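Side-chain contacts in diguanylate cyclase with PAS/PAC sensor (Marinobacter aquaeolei, PDB 3H9W), which probably makes the second messenger cyclic di-GMP from two GTP molecules, as a whole protein of which this piece is the N-terminal PAS domain: residues P21-L26 / G101-I106; M44-Q49 / G77-I82. One frame throughout, in Å; residues are numbered along the deposited sequence.

Interaction 1: residues P21-L26 / G101-I106; sequences PQIEAL and GFMFDI
Leu26 sets CG anti to its backbone N (chi1 -177°), which carries CD1 out to the carboxylate of Asp105. Ile23 likewise holds CG1 opposite its backbone N (chi1 -168°) and then bends CD1 forward at chi2, toward Met103. Both contacts belong to the PAS fold, whose helix 22-27, following strand 15-19, lies against strand 96-105, the central strand of the five. Met103, modelled as selenomethionine, comes the other way from the strand. The meeting with Ile23 is small and apolar, with Ile23 CD1 4.0 Å from Met103 SE. The two side chains approach at a slant rather than alongside one another, and the methyl CE of Met103 sits farther from Ile23 than its selenium does.

One turn along the helix, Leu26 makes its touch on Asp105, two residues down the strand. No hydrogen bond spans the two segments; what joins them is van der Waals contact, over a modest 150 Å² of buried surface. Within the helix, Leu26 N bonds to Gln22 O at 3.0 Å. Ile5 of strand 5-10 packs against both Ile23 and Leu26, so the helix rests on more than one strand.

The alternation of the strand sorts its side chains: Met103 and Asp105 point toward the helix, while Phe104 points away from it and meets Phe104 of the second subunit, with the ring planes at about 85°. This strand therefore serves both the fold and the dimer.

Asp105 shares its carboxylate between two jobs. OD1 is hydrogen-bonded to Ser107 OG, just past the strand, whereas the other oxygen lies beside the leucine: Leu26 CD1 comes over one side of the carboxylate plane, 3.6 Å from Asp105 OD2 and 3.8 Å from Asp105 CG.

Interaction 2: residues M44-Q49 / G77-I82; sequences MHPEDQ and GHYVWI
One face of the Tyr79 ring carries His45: CD2 stands 3.5 Å above the plane, over the ring centre, and His45 CB makes a CH-pi contact with the same face, 4.1 Å from the Tyr79 centroid. His45 CG lies anti to the backbone N (chi1 -170°), which brings the imidazole over the tyrosine. The two rings meet obliquely, with planes at 45°. In the plane of the imidazole, at its edge, His45 ND1 accepts from Glu47 N (3.0 Å, 159°). His45 is the N-cap of helix 46-61, and this is its capping bond; it fixes the ring's rotation and probably favours ND1 without its proton. At the far end of the tyrosine, Pro46 CD lies 3.3 Å from Tyr79 OH, and a water bonds to Met44 O at 2.7 Å and to the same hydroxyl at a longer 3.3 Å. With an alanine in place of Tyr79, the capping histidine would probably lose the ring that CD2 and CB rest on, and the water one of its partners. In this PAS domain the contact ties the start of helix 46-61 to the start of strand 79-90. Strand 66-73 lends Arg71, which touches His45 and forms a salt bridge with Asp48, and Leu73, which touches Tyr79; Val80 packs on helix 22-27.

How the interactions relate
Interactions 1 and 2 lie 14 Å apart, centre to centre, and share one sheet, since strands 79-90 and 96-105 are neighbours in it and consecutive in the chain. Interaction 2 is nested inside the loop that interaction 1 closes. They meet directly through backbone and side chain: Ile106 N lies 2.8 Å from Trp81 O, a probable hydrogen bond, and Leu26 CD2 packs 3.6 Å from Ile82 CD1. Leu26 thus touches both strands. Together they join helix 22-27 and the N-terminal end of helix 46-61 to the sheet. Cyclase chemistry probably belongs to the GGDEF domain, which is absent from this piece.

Interaction 1: residues P21-L26 / G101-I106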
loop_
_atom_site.group_PDB
_atom_site.type_symbol
_atom_site.label_atom_id
_atom_site.label_comp_id
_atom_site.label_asym_id
_atom_site.label_seq_id
_atom_site.Cartn_x
_atom_site.Cartn_y
_atom_site.Cartn_z
ATOM N N PRO A 21 -5.435 -9.937 8.726
ATOM C CA PRO A 21 -6.534 -10.274 9.633
ATOM C C PRO A 21 -7.396 -9.073 10.000
ATOM O O PRO A 21 -8.531 -9.232 10.436
ATOM C CB PRO A 21 -5.816 -10.880 10.840
ATOM C CG PRO A 21 -4.486 -10.165 10.833
ATOM C CD PRO A 21 -4.130 -10.181 9.365
ATOM N N GLN A 22 -6.867 -7.868 9.810
ATOM C CA GLN A 22 -7.624 -6.656 10.125
ATOM C C GLN A 22 -8.884 -6.555 9.252
ATOM O O GLN A 22 -9.803 -5.793 9.564
ATOM C CB GLN A 22 -6.755 -5.416 9.894
ATOM C CG GLN A 22 -5.351 -5.497 10.497
ATOM C CD GLN A 22 -4.281 -5.879 9.474
ATOM O OE1 GLN A 22 -4.341 -6.942 8.853
ATOM N NE2 GLN A 22 -3.291 -5.007 9.306
ATOM N N ILE A 23 -8.925 -7.319 8.160
ATOM C CA ILE A 23 -10.081 -7.285 7.260
ATOM C C ILE A 23 -11.327 -7.815 7.967
ATOM O O ILE A 23 -12.459 -7.447 7.627
ATOM C CB ILE A 23 -9.825 -8.116 5.968
ATOM C CG1 ILE A 23 -10.917 -7.833 4.923
ATOM C CG2 ILE A 23 -9.817 -9.599 6.290
ATOM C CD1 ILE A 23 -10.930 -6.390 4.401
ATOM N N GLU A 24 -11.117 -8.673 8.960
ATOM C CA GLU A 24 -12.226 -9.257 9.707
ATOM C C GLU A 24 -12.793 -8.240 10.693
ATOM O O GLU A 24 -14.014 -8.084 10.816
ATOM C CB GLU A 24 -11.756 -10.518 10.442
ATOM C CG GLU A 24 -12.889 -11.381 10.967
ATOM C CD GLU A 24 -12.404 -12.705 11.517
ATOM O OE1 GLU A 24 -11.563 -13.352 10.855
ATOM O OE2 GLU A 24 -12.871 -13.109 12.605
ATOM N N ALA A 25 -11.912 -7.533 11.392
ATOM C CA ALA A 25 -12.371 -6.530 12.343
ATOM C C ALA A 25 -13.092 -5.411 11.597
ATOM O O ALA A 25 -14.095 -4.880 12.077
ATOM C CB ALA A 25 -11.189 -5.956 13.121
ATOM N N LEU A 26 -12.584 -5.063 10.415
ATOM C CA LEU A 26 -13.176 -3.998 9.620
ATOM C C LEU A 26 -14.484 -4.383 8.923
ATOM O O LEU A 26 -15.488 -3.676 9.041
ATOM C CB LEU A 26 -12.183 -3.502 8.561
ATOM C CG LEU A 26 -12.682 -2.328 7.699
ATOM C CD1 LEU A 26 -12.894 -1.112 8.591
ATOM C CD2 LEU A 26 -11.677 -2.008 6.603
ATOM N N GLY A 101 -1.281 -4.814 -2.622
ATOM C CA GLY A 101 -1.650 -3.500 -2.148
ATOM C C GLY A 101 -2.203 -3.474 -0.749
ATOM O O GLY A 101 -1.944 -4.370 0.058
ATOM N N PHE A 102 -2.978 -2.436 -0.468
ATOM C CA PHE A 102 -3.581 -2.262 0.845
ATOM C C PHE A 102 -5.005 -1.746 0.709
ATOM O O PHE A 102 -5.332 -1.051 -0.248
ATOM C CB PHE A 102 -2.813 -1.211 1.658
ATOM C CG PHE A 102 -1.435 -1.625 2.083
ATOM C CD1 PHE A 102 -1.248 -2.422 3.198
ATOM C CD2 PHE A 102 -0.318 -1.172 1.389
ATOM C CE1 PHE A 102 0.043 -2.765 3.626
ATOM C CE2 PHE A 102 0.976 -1.510 1.804
ATOM C CZ PHE A 102 1.146 -2.307 2.926
HETATM N N MSE A 103 -5.837 -2.089 1.684
HETATM C CA MSE A 103 -7.201 -1.585 1.751
HETATM C C MSE A 103 -7.177 -0.707 2.990
HETATM O O MSE A 103 -6.628 -1.094 4.022
HETATM C CB MSE A 103 -8.213 -2.715 1.924
HETATM C CG MSE A 103 -8.675 -3.320 0.622
HETATM SE SE MSE A 103 -9.582 -4.993 0.923
HETATM C CE MSE A 103 -9.055 -5.854 -0.714
ATOM N N PHE A 104 -7.765 0.478 2.876
ATOM C CA PHE A 104 -7.791 1.438 3.973
ATOM C C PHE A 104 -9.213 1.852 4.314
ATOM O O PHE A 104 -10.026 2.091 3.420
ATOM C CB PHE A 104 -7.036 2.704 3.567
ATOM C CG PHE A 104 -5.589 2.481 3.244
ATOM C CD1 PHE A 104 -4.639 2.422 4.258
ATOM C CD2 PHE A 104 -5.170 2.347 1.921
ATOM C CE1 PHE A 104 -3.290 2.237 3.959
ATOM C CE2 PHE A 104 -3.822 2.161 1.611
ATOM C CZ PHE A 104 -2.883 2.106 2.634
ATOM N N ASP A 105 -9.498 1.953 5.608
ATOM C CA ASP A 105 -10.804 2.396 6.086
ATOM C C ASP A 105 -10.754 3.917 5.951
ATOM O O ASP A 105 -9.921 4.567 6.587
ATOM C CB ASP A 105 -10.968 1.995 7.560
ATOM C CG ASP A 105 -12.197 2.600 8.216
ATOM O OD1 ASP A 105 -12.962 3.327 7.548
ATOM O OD2 ASP A 105 -12.403 2.338 9.424
ATOM N N ILE A 106 -11.610 4.486 5.106
ATOM C CA ILE A 106 -11.618 5.938 4.944
ATOM C C ILE A 106 -12.929 6.544 5.420
ATOM O O ILE A 106 -13.413 7.537 4.875
ATOM C CB ILE A 106 -11.357 6.368 3.485
ATOM C CG1 ILE A 106 -12.374 5.736 2.539
ATOM C CG2 ILE A 106 -9.947 5.981 3.085
ATOM C CD1 ILE A 106 -12.328 6.348 1.140
#

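Interaction 2: residues M44-Q49 / G77-I82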
loop_
_atom_site.group_PDB
_atom_site.type_symbol
_atom_site.label_atom_id
_atom_site.label_comp_id
_atom_site.label_asym_id
_atom_site.label_seq_id
_atom_site.Cartn_x
_atom_site.Cartn_y
_atom_site.Cartn_z
HETATM N N MSE A 44 -19.479 -5.487 -1.934
HETATM C CA MSE A 44 -19.374 -4.089 -2.301
HETATM C C MSE A 44 -20.762 -3.515 -2.576
HETATM O O MSE A 44 -21.685 -4.243 -2.939
HETATM C CB MSE A 44 -18.503 -3.994 -3.555
HETATM C CG MSE A 44 -18.068 -2.608 -3.953
HETATM SE SE MSE A 44 -17.053 -2.715 -5.591
HETATM C CE MSE A 44 -15.465 -3.617 -4.910
ATOM N N HIS A 45 -20.900 -2.209 -2.394
ATOM C CA HIS A 45 -22.166 -1.516 -2.633
ATOM C C HIS A 45 -22.564 -1.710 -4.100
ATOM O O HIS A 45 -21.710 -1.681 -4.988
ATOM C CB HIS A 45 -21.983 -0.034 -2.315
ATOM C CG HIS A 45 -23.258 0.747 -2.298
ATOM N ND1 HIS A 45 -23.989 1.005 -3.436
ATOM C CD2 HIS A 45 -23.928 1.333 -1.277
ATOM C CE1 HIS A 45 -25.055 1.718 -3.118
ATOM N NE2 HIS A 45 -25.042 1.931 -1.815
ATOM N N PRO A 46 -23.868 -1.918 -4.377
ATOM C CA PRO A 46 -24.330 -2.117 -5.755
ATOM C C PRO A 46 -23.984 -1.010 -6.753
ATOM O O PRO A 46 -23.704 -1.294 -7.916
ATOM C CB PRO A 46 -25.847 -2.311 -5.593
ATOM C CG PRO A 46 -26.163 -1.560 -4.333
ATOM C CD PRO A 46 -25.004 -1.944 -3.437
ATOM N N GLU A 47 -23.995 0.243 -6.310
ATOM C CA GLU A 47 -23.680 1.346 -7.208
ATOM C C GLU A 47 -22.179 1.458 -7.458
ATOM O O GLU A 47 -21.743 2.131 -8.392
ATOM C CB GLU A 47 -24.221 2.673 -6.657
ATOM C CG GLU A 47 -25.743 2.690 -6.478
ATOM C CD GLU A 47 -26.302 4.081 -6.238
ATOM O OE1 GLU A 47 -25.564 4.949 -5.722
ATOM O OE2 GLU A 47 -27.489 4.308 -6.548
ATOM N N ASP A 48 -21.385 0.802 -6.617
ATOM C CA ASP A 48 -19.942 0.834 -6.785
ATOM C C ASP A 48 -19.495 -0.355 -7.624
ATOM O O ASP A 48 -18.543 -0.259 -8.405
ATOM C CB ASP A 48 -19.236 0.852 -5.423
ATOM C CG ASP A 48 -19.258 2.222 -4.789
ATOM O OD1 ASP A 48 -19.128 3.220 -5.540
ATOM O OD2 ASP A 48 -19.382 2.324 -3.550
ATOM N N GLN A 49 -20.189 -1.478 -7.481
ATOM C CA GLN A 49 -19.847 -2.658 -8.265
ATOM C C GLN A 49 -19.999 -2.265 -9.727
ATOM O O GLN A 49 -19.346 -2.824 -10.595
ATOM C CB GLN A 49 -20.802 -3.810 -7.951
ATOM C CG GLN A 49 -20.840 -4.236 -6.496
ATOM C CD GLN A 49 -21.924 -5.268 -6.240
ATOM O OE1 GLN A 49 -23.090 -5.050 -6.573
ATOM N NE2 GLN A 49 -21.547 -6.394 -5.647
ATOM N N GLY A 77 -24.312 -6.195 7.049
ATOM C CA GLY A 77 -25.170 -5.448 6.146
ATOM C C GLY A 77 -24.883 -3.981 5.911
ATOM O O GLY A 77 -25.318 -3.442 4.893
ATOM N N HIS A 78 -24.180 -3.314 6.823
ATOM C CA HIS A 78 -23.893 -1.906 6.600
ATOM C C HIS A 78 -22.662 -1.737 5.714
ATOM O O HIS A 78 -21.905 -2.685 5.490
ATOM C CB HIS A 78 -23.733 -1.147 7.930
ATOM C CG HIS A 78 -22.384 -1.275 8.570
ATOM N ND1 HIS A 78 -21.996 -2.387 9.286
ATOM C CD2 HIS A 78 -21.353 -0.400 8.645
ATOM C CE1 HIS A 78 -20.783 -2.191 9.776
ATOM N NE2 HIS A 78 -20.371 -0.994 9.402
ATOM N N TYR A 79 -22.475 -0.524 5.205
ATOM C CA TYR A 79 -21.365 -0.219 4.313
ATOM C C TYR A 79 -20.232 0.549 4.976
ATOM O O TYR A 79 -20.467 1.409 5.826
ATOM C CB TYR A 79 -21.890 0.574 3.116
ATOM C CG TYR A 79 -22.741 -0.268 2.198
ATOM C CD1 TYR A 79 -22.168 -1.271 1.432
ATOM C CD2 TYR A 79 -24.123 -0.092 2.129
ATOM C CE1 TYR A 79 -22.938 -2.085 0.623
ATOM C CE2 TYR A 79 -24.907 -0.906 1.313
ATOM C CZ TYR A 79 -24.302 -1.900 0.568
ATOM O OH TYR A 79 -25.047 -2.728 -0.236
ATOM N N VAL A 80 -19.003 0.229 4.574
ATOM C CA VAL A 80 -17.816 0.893 5.097
ATOM C C VAL A 80 -17.006 1.439 3.920
ATOM O O VAL A 80 -16.673 0.704 2.990
ATOM C CB VAL A 80 -16.915 -0.085 5.893
ATOM C CG1 VAL A 80 -15.678 0.650 6.430
ATOM C CG2 VAL A 80 -17.702 -0.705 7.030
ATOM N N TRP A 81 -16.704 2.732 3.968
ATOM C CA TRP A 81 -15.931 3.382 2.924
ATOM C C TRP A 81 -14.486 2.920 2.959
ATOM O O TRP A 81 -13.791 3.084 3.965
ATOM C CB TRP A 81 -15.975 4.899 3.088
ATOM C CG TRP A 81 -17.175 5.514 2.452
ATOM C CD1 TRP A 81 -18.306 5.964 3.076
ATOM C CD2 TRP A 81 -17.371 5.740 1.052
ATOM N NE1 TRP A 81 -19.191 6.464 2.151
ATOM C CE2 TRP A 81 -18.644 6.338 0.899
ATOM C CE3 TRP A 81 -16.594 5.497 -0.091
ATOM C CZ2 TRP A 81 -19.160 6.695 -0.354
ATOM C CZ3 TRP A 81 -17.106 5.852 -1.339
ATOM C CH2 TRP A 81 -18.379 6.447 -1.457
ATOM N N ILE A 82 -14.037 2.366 1.843
ATOM C CA ILE A 82 -12.684 1.852 1.727
ATOM C C ILE A 82 -11.960 2.384 0.496
ATOM O O ILE A 82 -12.574 2.678 -0.530
ATOM C CB ILE A 82 -12.713 0.295 1.674
ATOM C CG1 ILE A 82 -12.908 -0.256 3.090
ATOM C CG2 ILE A 82 -11.439 -0.249 1.025
ATOM C CD1 ILE A 82 -12.805 -1.758 3.197
HETATM O O HOH W 1 -24.000 -5.303 -1.934
#